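Local coordinates for oxalate biosynthetic component 1 (PDB 5IKY), which is a bifunctional oxalate-producing enzyme of Burkholderia thailandensis, a serine hydrolase with an additional lyase activity that serves quorum sensing-dependent oxalogenesis, at residues 614-619 against 677-682; 618-623 against 738-743; 725-730 against 846-851. One frame throughout, in Å; residues are numbered along the deposited sequence.

Contact 1 of 3, residues 614-619 against 677-682; sequences LDRYED and DQFKPL
R616 reaches Q678 through a chain that sets CG beside the backbone N (chi1 -67°) and then bends at chi3 (58°), turning NE onto the neighbouring loop. Both loops lie in the cap domain of this alpha/beta-hydrolase enzyme; 614-619 precedes helix 629-641. Segment 677-682 leads into helix 682-690 with P681 as its N-cap. The one hydrogen bond across the contact runs from R616 NE to Q678 O over 3.2 Å, almost straight at 169°, and the oxygen lies in the guanidinium plane. K680 comes over a face of that group, crossing the arginine chain at about a right angle, with its CE 3.6 Å from R616 NH1. K680 NZ stands 4.0 Å from the same NH1, but acids answer the nearby charges: E688 pairs with K680 NZ, E613 with R616 NH1 and E639 with R616 NH2. All three guanidinium nitrogens therefore have an acceptor, which should fix the rotation of the group. The Q678 side chain bends back at chi2; its NE2 is held by L733 O of helix 715-734, while Q678 OE1 rests 3.4 Å from R616 CA and 3.6 Å from R616 CG.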
ATOM      1  N   LEU A 614      16.665 -24.329 -13.876  1.00 89.70           N
ATOM      2  CA  LEU A 614      17.622 -24.861 -14.843  1.00 93.11           C
ATOM      3  C   LEU A 614      17.480 -26.370 -15.037  1.00 88.50           C
ATOM      4  O   LEU A 614      18.022 -26.928 -15.990  1.00 91.47           O
ATOM      5  CB  LEU A 614      19.052 -24.529 -14.410  1.00 99.81           C
ATOM      6  CG  LEU A 614      19.502 -23.081 -14.611  1.00 97.21           C
ATOM      7  CD1 LEU A 614      20.867 -22.852 -13.986  1.00 92.90           C
ATOM      8  CD2 LEU A 614      19.524 -22.730 -16.091  1.00 86.70           C
ATOM      9  N   ASP A 615      16.753 -27.023 -14.135  1.00 84.45           N
ATOM     10  CA  ASP A 615      16.517 -28.461 -14.233  1.00 81.97           C
ATOM     11  C   ASP A 615      15.722 -28.814 -15.489  1.00 79.75           C
ATOM     12  O   ASP A 615      15.786 -29.942 -15.977  1.00 90.99           O
ATOM     13  CB  ASP A 615      15.784 -28.971 -12.989  1.00 83.22           C
ATOM     14  CG  ASP A 615      16.635 -28.890 -11.734  1.00105.64           C
ATOM     15  OD1 ASP A 615      17.675 -28.199 -11.760  1.00122.23           O
ATOM     16  OD2 ASP A 615      16.259 -29.516 -10.718  1.00 95.57           O
ATOM     17  N   ARG A 616      14.976 -27.842 -16.006  1.00 91.33           N
ATOM     18  CA  ARG A 616      14.171 -28.040 -17.206  1.00101.21           C
ATOM     19  C   ARG A 616      14.963 -27.734 -18.474  1.00 95.27           C
ATOM     20  O   ARG A 616      14.521 -28.046 -19.581  1.00106.51           O
ATOM     21  CB  ARG A 616      12.912 -27.170 -17.154  1.00 88.94           C
ATOM     22  CG  ARG A 616      11.919 -27.570 -16.073  1.00 98.42           C
ATOM     23  CD  ARG A 616      10.801 -26.548 -15.939  1.00 93.87           C
ATOM     24  NE  ARG A 616      10.068 -26.363 -17.188  1.00 85.25           N
ATOM     25  CZ  ARG A 616       9.693 -25.180 -17.664  1.00 79.82           C
ATOM     26  NH1 ARG A 616       9.987 -24.073 -16.997  1.00 75.12           N
ATOM     27  NH2 ARG A 616       9.028 -25.104 -18.810  1.00 96.79           N
ATOM     28  N   TYR A 617      16.131 -27.122 -18.309  1.00 79.97           N
ATOM     29  CA  TYR A 617      16.965 -26.740 -19.446  1.00 88.14           C
ATOM     30  C   TYR A 617      17.947 -27.847 -19.822  1.00 89.54           C
ATOM     31  O   TYR A 617      18.622 -28.413 -18.963  1.00 99.77           O
ATOM     32  CB  TYR A 617      17.717 -25.441 -19.146  1.00 72.39           C
ATOM     33  CG  TYR A 617      16.822 -24.221 -19.097  1.00 82.88           C
ATOM     34  CD1 TYR A 617      16.008 -23.974 -17.997  1.00 89.02           C
ATOM     35  CD2 TYR A 617      16.789 -23.316 -20.150  1.00 77.96           C
ATOM     36  CE1 TYR A 617      15.185 -22.861 -17.949  1.00 74.91           C
ATOM     37  CE2 TYR A 617      15.971 -22.199 -20.108  1.00 83.05           C
ATOM     38  CZ  TYR A 617      15.171 -21.977 -19.007  1.00 85.84           C
ATOM     39  OH  TYR A 617      14.354 -20.868 -18.963  1.00 92.49           O
ATOM     40  N   GLU A 618      18.015 -28.148 -21.115  1.00 84.85           N
ATOM     41  CA  GLU A 618      18.865 -29.220 -21.621  1.00 90.67           C
ATOM     42  C   GLU A 618      20.347 -28.896 -21.451  1.00101.04           C
ATOM     43  O   GLU A 618      21.115 -29.700 -20.923  1.00100.37           O
ATOM     44  CB  GLU A 618      18.555 -29.487 -23.096  1.00 91.34           C
ATOM     45  CG  GLU A 618      19.302 -30.669 -23.691  1.00108.73           C
ATOM     46  CD  GLU A 618      18.501 -31.956 -23.630  1.00129.08           C
ATOM     47  OE1 GLU A 618      18.001 -32.395 -24.688  1.00138.01           O
ATOM     48  OE2 GLU A 618      18.369 -32.527 -22.527  1.00133.75           O
ATOM     49  N   ASP A 619      20.740 -27.710 -21.905  1.00 99.07           N
ATOM     50  CA  ASP A 619      22.134 -27.286 -21.842  1.00103.46           C
ATOM     51  C   ASP A 619      22.389 -26.402 -20.624  1.00116.73           C
ATOM     52  O   ASP A 619      22.852 -25.268 -20.757  1.00123.55           O
ATOM     53  CB  ASP A 619      22.522 -26.540 -23.121  1.00 99.86           C
ATOM     54  CG  ASP A 619      22.225 -27.340 -24.376  1.00107.53           C
ATOM     55  OD1 ASP A 619      22.156 -28.586 -24.293  1.00109.64           O
ATOM     56  OD2 ASP A 619      22.057 -26.721 -25.449  1.00104.68           O
ATOM     57  N   ASP A 677       9.190 -31.523 -24.328  1.00 85.31           N
ATOM     58  CA  ASP A 677       8.733 -32.523 -23.366  1.00 95.43           C
ATOM     59  C   ASP A 677       9.159 -32.161 -21.944  1.00 90.13           C
ATOM     60  O   ASP A 677       8.961 -32.936 -21.007  1.00 84.66           O
ATOM     61  CB  ASP A 677       9.243 -33.920 -23.741  1.00 84.52           C
ATOM     62  CG  ASP A 677      10.632 -34.202 -23.205  1.00118.34           C
ATOM     63  OD1 ASP A 677      11.532 -33.352 -23.387  1.00141.44           O
ATOM     64  OD2 ASP A 677      10.822 -35.276 -22.595  1.00118.29           O
ATOM     65  N   GLN A 678       9.744 -30.976 -21.788  1.00 80.22           N
ATOM     66  CA  GLN A 678      10.019 -30.426 -20.466  1.00 77.98           C
ATOM     67  C   GLN A 678       9.003 -29.338 -20.130  1.00 86.57           C
ATOM     68  O   GLN A 678       9.104 -28.680 -19.093  1.00 88.39           O
ATOM     69  CB  GLN A 678      11.443 -29.871 -20.388  1.00 68.35           C
ATOM     70  CG  GLN A 678      12.497 -30.913 -20.042  1.00 75.17           C
ATOM     71  CD  GLN A 678      12.284 -31.529 -18.670  1.00 74.21           C
ATOM     72  OE1 GLN A 678      12.305 -30.834 -17.654  1.00 84.62           O
ATOM     73  NE2 GLN A 678      12.080 -32.840 -18.635  1.00 82.40           N
ATOM     74  N   PHE A 679       8.028 -29.151 -21.018  1.00 83.15           N
ATOM     75  CA  PHE A 679       6.941 -28.210 -20.772  1.00 86.48           C
ATOM     76  C   PHE A 679       6.062 -28.698 -19.631  1.00 84.24           C
ATOM     77  O   PHE A 679       5.748 -29.885 -19.540  1.00 80.64           O
ATOM     78  CB  PHE A 679       6.084 -28.005 -22.026  1.00 76.96           C
ATOM     79  CG  PHE A 679       6.698 -27.089 -23.047  1.00 88.22           C
ATOM     80  CD1 PHE A 679       7.832 -26.349 -22.751  1.00 98.35           C
ATOM     81  CD2 PHE A 679       6.129 -26.958 -24.304  1.00 94.59           C
ATOM     82  CE1 PHE A 679       8.390 -25.504 -23.695  1.00 94.86           C
ATOM     83  CE2 PHE A 679       6.681 -26.115 -25.249  1.00 91.36           C
ATOM     84  CZ  PHE A 679       7.814 -25.387 -24.944  1.00 90.72           C
ATOM     85  N   LYS A 680       5.668 -27.776 -18.762  1.00 81.27           N
ATOM     86  CA  LYS A 680       4.773 -28.100 -17.661  1.00 70.92           C
ATOM     87  C   LYS A 680       3.362 -28.350 -18.180  1.00 66.74           C
ATOM     88  O   LYS A 680       2.831 -27.553 -18.954  1.00 64.32           O
ATOM     89  CB  LYS A 680       4.765 -26.970 -16.631  1.00 70.28           C
ATOM     90  CG  LYS A 680       6.124 -26.680 -16.020  1.00 72.84           C
ATOM     91  CD  LYS A 680       6.103 -25.396 -15.208  1.00 60.20           C
ATOM     92  CE  LYS A 680       7.465 -25.110 -14.600  1.00 60.17           C
ATOM     93  NZ  LYS A 680       7.485 -23.812 -13.872  1.00 71.86           N
ATOM     94  N   PRO A 681       2.751 -29.468 -17.760  1.00 60.25           N
ATOM     95  CA  PRO A 681       1.347 -29.747 -18.082  1.00 72.55           C
ATOM     96  C   PRO A 681       0.411 -28.724 -17.440  1.00 72.29           C
ATOM     97  O   PRO A 681       0.832 -27.994 -16.543  1.00 70.27           O
ATOM     98  CB  PRO A 681       1.120 -31.146 -17.501  1.00 64.65           C
ATOM     99  CG  PRO A 681       2.159 -31.290 -16.440  1.00 65.49           C
ATOM    100  CD  PRO A 681       3.354 -30.540 -16.950  1.00 73.53           C
ATOM    101  N   LEU A 682      -0.837 -28.675 -17.898  1.00 73.31           N
ATOM    102  CA  LEU A 682      -1.801 -27.680 -17.424  1.00 70.80           C
ATOM    103  C   LEU A 682      -2.022 -27.679 -15.897  1.00 73.59           C
ATOM    104  O   LEU A 682      -1.960 -26.615 -15.279  1.00 56.65           O
ATOM    105  CB  LEU A 682      -3.142 -27.867 -18.147  1.00 55.69           C
ATOM    106  CG  LEU A 682      -4.316 -26.986 -17.714  1.00 64.26           C
ATOM    107  CD1 LEU A 682      -3.996 -25.515 -17.926  1.00 52.06           C
ATOM    108  CD2 LEU A 682      -5.580 -27.378 -18.466  1.00 68.57           C
TER

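Contact 2 of 3, residues 618-623 against 738-743; sequences EDHEYL and NASRKA
N738 and H620 exchange roles with the opposing loop: each segment contributes one side-chain N-H donor and one main-chain carbonyl acceptor. N738 ND2 donates to E618 O over 2.6 Å, and H620 NE2 donates to N738 O over 2.6 Å. Both bonds are short but bent, each with an N-H...O angle of 146°. Neither acceptor lies flat with its donor group: E618 O is tilted from the amide plane of N738, and N738 O from the imidazole plane by a similar amount, although it still sits near the ring edge. The N738 chi1 of 55° swings its amide in between backbone N and carbonyl carbon, which presents ND2 to E618. E618 O is a shared acceptor, since H620 N also approaches it in a weak bond of 3.3 Å.

Beyond these bonds the polar ends are less settled. E618 OE2 comes 2.9 Å from N738 OD1, two acceptors that make no hydrogen bond, and its approach to N738 ND2 has a poor angle; the carboxylate stands nearly perpendicular to the amide. S740 OG lies 3.6 Å from H620 CE1, an oblique packing contact, while S740 O is satisfied by R734 NH2. H620 also opens a type I turn, closed by L623 N to H620 O at 3.2 Å.

The contact ties a cap-domain loop to the loop running from helix 715-734 toward strand 747-752 of the hydrolase sheet. Because both acceptors across it are main-chain oxygens, the side chains of N738 and H620 each grip the opposing backbone, consistent with two surface loops being held together by these two bonds, without a shared apolar core or a salt bridge.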
ATOM      1  N   GLU A 618      18.015 -28.148 -21.115  1.00 84.85           N
ATOM      2  CA  GLU A 618      18.865 -29.220 -21.621  1.00 90.67           C
ATOM      3  C   GLU A 618      20.347 -28.896 -21.451  1.00101.04           C
ATOM      4  O   GLU A 618      21.115 -29.700 -20.923  1.00100.37           O
ATOM      5  CB  GLU A 618      18.555 -29.487 -23.096  1.00 91.34           C
ATOM      6  CG  GLU A 618      19.302 -30.669 -23.691  1.00108.73           C
ATOM      7  CD  GLU A 618      18.501 -31.956 -23.630  1.00129.08           C
ATOM      8  OE1 GLU A 618      18.001 -32.395 -24.688  1.00138.01           O
ATOM      9  OE2 GLU A 618      18.369 -32.527 -22.527  1.00133.75           O
ATOM     10  N   ASP A 619      20.740 -27.710 -21.905  1.00 99.07           N
ATOM     11  CA  ASP A 619      22.134 -27.286 -21.842  1.00103.46           C
ATOM     12  C   ASP A 619      22.389 -26.402 -20.624  1.00116.73           C
ATOM     13  O   ASP A 619      22.852 -25.268 -20.757  1.00123.55           O
ATOM     14  CB  ASP A 619      22.522 -26.540 -23.121  1.00 99.86           C
ATOM     15  CG  ASP A 619      22.225 -27.340 -24.376  1.00107.53           C
ATOM     16  OD1 ASP A 619      22.156 -28.586 -24.293  1.00109.64           O
ATOM     17  OD2 ASP A 619      22.057 -26.721 -25.449  1.00104.68           O
ATOM     18  N   HIS A 620      22.088 -26.925 -19.440  1.00114.07           N
ATOM     19  CA  HIS A 620      22.226 -26.151 -18.211  1.00106.47           C
ATOM     20  C   HIS A 620      23.683 -25.997 -17.784  1.00111.58           C
ATOM     21  O   HIS A 620      24.056 -24.988 -17.183  1.00113.91           O
ATOM     22  CB  HIS A 620      21.418 -26.794 -17.081  1.00 98.51           C
ATOM     23  CG  HIS A 620      21.728 -28.243 -16.859  1.00 96.21           C
ATOM     24  ND1 HIS A 620      22.614 -28.676 -15.897  1.00 91.90           N
ATOM     25  CD2 HIS A 620      21.257 -29.358 -17.466  1.00 83.25           C
ATOM     26  CE1 HIS A 620      22.683 -29.995 -15.926  1.00 93.72           C
ATOM     27  NE2 HIS A 620      21.868 -30.433 -16.869  1.00 86.62           N
ATOM     28  N   GLU A 621      24.505 -26.994 -18.097  1.00 98.98           N
ATOM     29  CA  GLU A 621      25.913 -26.972 -17.713  1.00101.58           C
ATOM     30  C   GLU A 621      26.674 -25.851 -18.416  1.00112.91           C
ATOM     31  O   GLU A 621      27.689 -25.370 -17.913  1.00117.73           O
ATOM     32  CB  GLU A 621      26.570 -28.320 -18.017  1.00 82.88           C
ATOM     33  N   TYR A 622      26.176 -25.435 -19.575  1.00113.82           N
ATOM     34  CA  TYR A 622      26.826 -24.388 -20.354  1.00103.91           C
ATOM     35  C   TYR A 622      26.051 -23.074 -20.294  1.00 99.68           C
ATOM     36  O   TYR A 622      26.161 -22.240 -21.194  1.00 96.05           O
ATOM     37  CB  TYR A 622      26.991 -24.834 -21.810  1.00 98.44           C
ATOM     38  N   LEU A 623      25.272 -22.893 -19.231  1.00109.68           N
ATOM     39  CA  LEU A 623      24.474 -21.681 -19.059  1.00103.91           C
ATOM     40  C   LEU A 623      25.012 -20.813 -17.919  1.00123.32           C
ATOM     41  O   LEU A 623      25.455 -21.328 -16.893  1.00131.55           O
ATOM     42  CB  LEU A 623      23.009 -22.042 -18.806  1.00 90.09           C
ATOM     43  N   ASN A 738      17.909 -34.137 -18.293  1.00 91.49           N
ATOM     44  CA  ASN A 738      19.318 -34.322 -17.976  1.00121.87           C
ATOM     45  C   ASN A 738      19.730 -33.386 -16.847  1.00120.01           C
ATOM     46  O   ASN A 738      20.776 -32.739 -16.904  1.00138.28           O
ATOM     47  CB  ASN A 738      20.191 -34.096 -19.213  1.00133.33           C
ATOM     48  CG  ASN A 738      19.963 -32.742 -19.852  1.00133.52           C
ATOM     49  OD1 ASN A 738      18.905 -32.134 -19.685  1.00129.61           O
ATOM     50  ND2 ASN A 738      20.957 -32.261 -20.592  1.00125.14           N
ATOM     51  N   ALA A 739      18.885 -33.312 -15.823  1.00101.83           N
ATOM     52  CA  ALA A 739      19.178 -32.518 -14.641  1.00 91.04           C
ATOM     53  C   ALA A 739      20.203 -33.235 -13.775  1.00100.77           C
ATOM     54  O   ALA A 739      20.260 -34.466 -13.760  1.00 98.10           O
ATOM     55  CB  ALA A 739      17.909 -32.247 -13.853  1.00 75.24           C
ATOM     56  N   SER A 740      21.011 -32.461 -13.057  1.00103.74           N
ATOM     57  CA  SER A 740      22.076 -33.011 -12.225  1.00 98.05           C
ATOM     58  C   SER A 740      21.542 -33.985 -11.178  1.00 96.09           C
ATOM     59  O   SER A 740      20.677 -33.634 -10.373  1.00100.72           O
ATOM     60  CB  SER A 740      22.848 -31.883 -11.538  1.00 96.09           C
ATOM     61  OG  SER A 740      23.169 -30.854 -12.458  1.00109.41           O
ATOM     62  N   ARG A 741      22.052 -35.212 -11.206  1.00 87.55           N
ATOM     63  CA  ARG A 741      21.706 -36.210 -10.204  1.00 97.04           C
ATOM     64  C   ARG A 741      22.158 -35.729  -8.830  1.00 99.67           C
ATOM     65  O   ARG A 741      23.231 -35.144  -8.694  1.00107.80           O
ATOM     66  CB  ARG A 741      22.344 -37.563 -10.536  1.00 79.85           C
ATOM     67  N   LYS A 742      21.333 -35.966  -7.816  1.00100.36           N
ATOM     68  CA  LYS A 742      21.645 -35.505  -6.469  1.00 94.00           C
ATOM     69  C   LYS A 742      22.144 -36.649  -5.596  1.00 96.13           C
ATOM     70  O   LYS A 742      21.939 -37.821  -5.913  1.00 91.18           O
ATOM     71  CB  LYS A 742      20.421 -34.841  -5.836  1.00 95.85           C
ATOM     72  CG  LYS A 742      19.796 -33.759  -6.706  1.00 98.61           C
ATOM     73  CD  LYS A 742      18.954 -32.796  -5.882  1.00 89.55           C
ATOM     74  CE  LYS A 742      18.474 -31.625  -6.724  1.00 80.17           C
ATOM     75  NZ  LYS A 742      17.364 -30.876  -6.070  1.00 78.65           N
ATOM     76  N   ALA A 743      22.808 -36.301  -4.499  1.00100.02           N
ATOM     77  CA  ALA A 743      23.427 -37.295  -3.632  1.00102.70           C
ATOM     78  C   ALA A 743      22.664 -37.443  -2.321  1.00103.18           C
ATOM     79  O   ALA A 743      22.037 -36.498  -1.846  1.00105.25           O
ATOM     80  CB  ALA A 743      24.877 -36.926  -3.365  1.00102.47           C
TER

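Contact 3 of 3, residues 725-730 against 846-851; sequences ALRELT and TVIEAS
R727 meets A850 and S851 where helix 715-734 passes the first turn of helix 849-860. Its CB lies 3.8 Å from A850 CB, the methyl that also touches R727 CA. With CG opposite the backbone N across the CA–CB bond (chi1 176°), the chain runs on alongside S851: R727 CG is 3.5 Å from S851 OG, and R727 CD is 3.6 Å from that same oxygen. A bend at chi3 (46°) then takes the guanidinium off the neighbouring helix, NH1 toward E728 OE1 in a long salt bridge and NH2 toward E845 in a long, weak ion pair. S851 OG accepts from I848 N over 3.2 Å. I848 is the N-cap residue and S851 stands at N3, so the bond is the N3-to-N-cap arm of a capping box; the isoleucine side chain has no acceptor for the return bond.

On the other flank I848 CD1 sits 3.8 Å from T730 CG2. T730 OG1 donates to L726 O, which also accepts from T730 N on the opposite face of its carbonyl plane; the methyl is thereby left to meet the isoleucine. With the CA atoms of R727 and A850 only 4.9 Å apart, the arrangement is close helix-to-helix packing over an alanine, here joining a cap-domain helix to the alpha/beta-hydrolase part.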
ATOM      1  N   ALA A 725       1.167 -31.863  -4.389  1.00 52.62           N
ATOM      2  CA  ALA A 725       0.858 -32.204  -5.770  1.00 65.70           C
ATOM      3  C   ALA A 725       1.877 -31.579  -6.715  1.00 67.52           C
ATOM      4  O   ALA A 725       2.239 -32.167  -7.735  1.00 79.64           O
ATOM      5  CB  ALA A 725      -0.549 -31.749  -6.129  1.00 54.52           C
ATOM      6  N   LEU A 726       2.339 -30.383  -6.363  1.00 62.90           N
ATOM      7  CA  LEU A 726       3.313 -29.661  -7.171  1.00 60.86           C
ATOM      8  C   LEU A 726       4.654 -30.387  -7.157  1.00 65.10           C
ATOM      9  O   LEU A 726       5.363 -30.413  -8.161  1.00 69.82           O
ATOM     10  CB  LEU A 726       3.471 -28.225  -6.665  1.00 58.58           C
ATOM     11  CG  LEU A 726       3.881 -27.146  -7.671  1.00 66.49           C
ATOM     12  CD1 LEU A 726       3.448 -25.776  -7.174  1.00 59.81           C
ATOM     13  CD2 LEU A 726       5.379 -27.161  -7.924  1.00 71.99           C
ATOM     14  N   ARG A 727       4.993 -30.975  -6.014  1.00 68.22           N
ATOM     15  CA  ARG A 727       6.224 -31.746  -5.887  1.00 68.49           C
ATOM     16  C   ARG A 727       6.187 -32.975  -6.787  1.00 79.39           C
ATOM     17  O   ARG A 727       7.139 -33.252  -7.516  1.00 85.56           O
ATOM     18  CB  ARG A 727       6.451 -32.171  -4.434  1.00 73.28           C
ATOM     19  CG  ARG A 727       7.672 -33.058  -4.230  1.00 62.23           C
ATOM     20  CD  ARG A 727       7.512 -33.946  -3.004  1.00 68.37           C
ATOM     21  NE  ARG A 727       6.190 -34.564  -2.964  1.00 85.11           N
ATOM     22  CZ  ARG A 727       5.815 -35.588  -3.725  1.00 97.54           C
ATOM     23  NH1 ARG A 727       4.588 -36.081  -3.618  1.00100.41           N
ATOM     24  NH2 ARG A 727       6.662 -36.122  -4.594  1.00106.84           N
ATOM     25  N   GLU A 728       5.078 -33.704  -6.724  1.00 77.06           N
ATOM     26  CA  GLU A 728       4.890 -34.918  -7.512  1.00 66.22           C
ATOM     27  C   GLU A 728       5.018 -34.659  -9.010  1.00 69.38           C
ATOM     28  O   GLU A 728       5.710 -35.392  -9.718  1.00 74.79           O
ATOM     29  CB  GLU A 728       3.523 -35.532  -7.211  1.00 70.21           C
ATOM     30  CG  GLU A 728       3.117 -36.652  -8.155  1.00 71.07           C
ATOM     31  CD  GLU A 728       3.429 -38.024  -7.599  1.00102.90           C
ATOM     32  OE1 GLU A 728       4.144 -38.105  -6.578  1.00113.94           O
ATOM     33  OE2 GLU A 728       2.953 -39.022  -8.180  1.00122.48           O
ATOM     34  N   LEU A 729       4.350 -33.614  -9.486  1.00 66.95           N
ATOM     35  CA  LEU A 729       4.336 -33.298 -10.911  1.00 67.41           C
ATOM     36  C   LEU A 729       5.687 -32.783 -11.404  1.00 67.83           C
ATOM     37  O   LEU A 729       6.071 -33.029 -12.546  1.00 79.49           O
ATOM     38  CB  LEU A 729       3.244 -32.271 -11.217  1.00 65.15           C
ATOM     39  CG  LEU A 729       1.798 -32.752 -11.084  1.00 64.72           C
ATOM     40  CD1 LEU A 729       0.832 -31.617 -11.360  1.00 61.01           C
ATOM     41  CD2 LEU A 729       1.534 -33.920 -12.020  1.00 55.52           C
ATOM     42  N   THR A 730       6.401 -32.067 -10.542  1.00 61.92           N
ATOM     43  CA  THR A 730       7.693 -31.503 -10.915  1.00 62.88           C
ATOM     44  C   THR A 730       8.769 -32.584 -10.972  1.00 73.28           C
ATOM     45  O   THR A 730       9.606 -32.591 -11.874  1.00 81.97           O
ATOM     46  CB  THR A 730       8.126 -30.395  -9.938  1.00 61.49           C
ATOM     47  OG1 THR A 730       7.148 -29.347  -9.941  1.00 58.38           O
ATOM     48  CG2 THR A 730       9.471 -29.817 -10.344  1.00 58.11           C
ATOM     49  N   THR A 846      14.125 -37.690  -5.390  1.00 82.49           N
ATOM     50  CA  THR A 846      14.953 -36.488  -5.388  1.00 81.36           C
ATOM     51  C   THR A 846      14.319 -35.389  -4.533  1.00 84.01           C
ATOM     52  O   THR A 846      13.101 -35.212  -4.537  1.00 82.24           O
ATOM     53  CB  THR A 846      15.176 -35.963  -6.825  1.00 76.04           C
ATOM     54  OG1 THR A 846      15.723 -37.009  -7.638  1.00 90.90           O
ATOM     55  CG2 THR A 846      16.128 -34.778  -6.831  1.00 68.81           C
ATOM     56  N   VAL A 847      15.152 -34.664  -3.791  1.00 78.82           N
ATOM     57  CA  VAL A 847      14.676 -33.559  -2.966  1.00 88.30           C
ATOM     58  C   VAL A 847      14.736 -32.242  -3.733  1.00 86.51           C
ATOM     59  O   VAL A 847      15.817 -31.759  -4.072  1.00 94.75           O
ATOM     60  CB  VAL A 847      15.498 -33.424  -1.670  1.00 83.18           C
ATOM     61  CG1 VAL A 847      15.060 -32.196  -0.888  1.00 68.51           C
ATOM     62  CG2 VAL A 847      15.366 -34.679  -0.822  1.00 88.84           C
ATOM     63  N   ILE A 848      13.569 -31.672  -4.011  1.00 77.29           N
ATOM     64  CA  ILE A 848      13.487 -30.392  -4.708  1.00 81.38           C
ATOM     65  C   ILE A 848      12.855 -29.322  -3.826  1.00 78.21           C
ATOM     66  O   ILE A 848      12.512 -29.579  -2.671  1.00 83.16           O
ATOM     67  CB  ILE A 848      12.685 -30.506  -6.018  1.00 75.33           C
ATOM     68  CG1 ILE A 848      11.306 -31.113  -5.749  1.00 67.89           C
ATOM     69  CG2 ILE A 848      13.447 -31.342  -7.036  1.00 86.28           C
ATOM     70  CD1 ILE A 848      10.433 -31.208  -6.981  1.00 61.12           C
ATOM     71  N   GLU A 849      12.705 -28.124  -4.381  1.00 77.03           N
ATOM     72  CA  GLU A 849      12.195 -26.982  -3.630  1.00 80.61           C
ATOM     73  C   GLU A 849      10.798 -27.241  -3.066  1.00 80.96           C
ATOM     74  O   GLU A 849      10.522 -26.927  -1.907  1.00 73.94           O
ATOM     75  CB  GLU A 849      12.184 -25.733  -4.514  1.00 78.84           C
ATOM     76  CG  GLU A 849      11.194 -24.670  -4.066  1.00 95.81           C
ATOM     77  CD  GLU A 849      10.869 -23.662  -5.156  1.00116.33           C
ATOM     78  OE1 GLU A 849       9.973 -23.944  -5.983  1.00118.41           O
ATOM     79  OE2 GLU A 849      11.502 -22.587  -5.180  1.00130.53           O
ATOM     80  N   ALA A 850       9.928 -27.832  -3.880  1.00 64.82           N
ATOM     81  CA  ALA A 850       8.561 -28.120  -3.461  1.00 71.09           C
ATOM     82  C   ALA A 850       8.524 -29.105  -2.295  1.00 78.15           C
ATOM     83  O   ALA A 850       7.603 -29.075  -1.480  1.00 71.47           O
ATOM     84  CB  ALA A 850       7.749 -28.655  -4.634  1.00 56.64           C
ATOM     85  N   SER A 851       9.525 -29.978  -2.225  1.00 73.84           N
ATOM     86  CA  SER A 851       9.632 -30.932  -1.126  1.00 73.50           C
ATOM     87  C   SER A 851       9.818 -30.198   0.198  1.00 77.25           C
ATOM     88  O   SER A 851       9.196 -30.539   1.203  1.00 76.65           O
ATOM     89  CB  SER A 851      10.796 -31.901  -1.356  1.00 67.52           C
ATOM     90  OG  SER A 851      10.752 -32.471  -2.653  1.00 74.31           O
TER

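How the contacts relate
Contact 3 is buried, whereas contacts 1 and 2 lie at the surface, all on the same side of the chain's centre. Contact 1 stays within the cap domain; contacts 2 and 3 both join cap elements to the C-terminal hydrolase part. Contacts 1 and 2 start from the same loop and share E618 and D619, their centres about 12 Å apart. Contact 2 touches contact 3 through K742, whose NZ is 2.7 Å from V847 O, a probable hydrogen bond. Chemistry follows depth: side-chain donors to backbone carbonyls serve both surface contacts, with charge added in contact 1, while contact 3 has no hydrogen bond across it and relies on methyl and aliphatic packing.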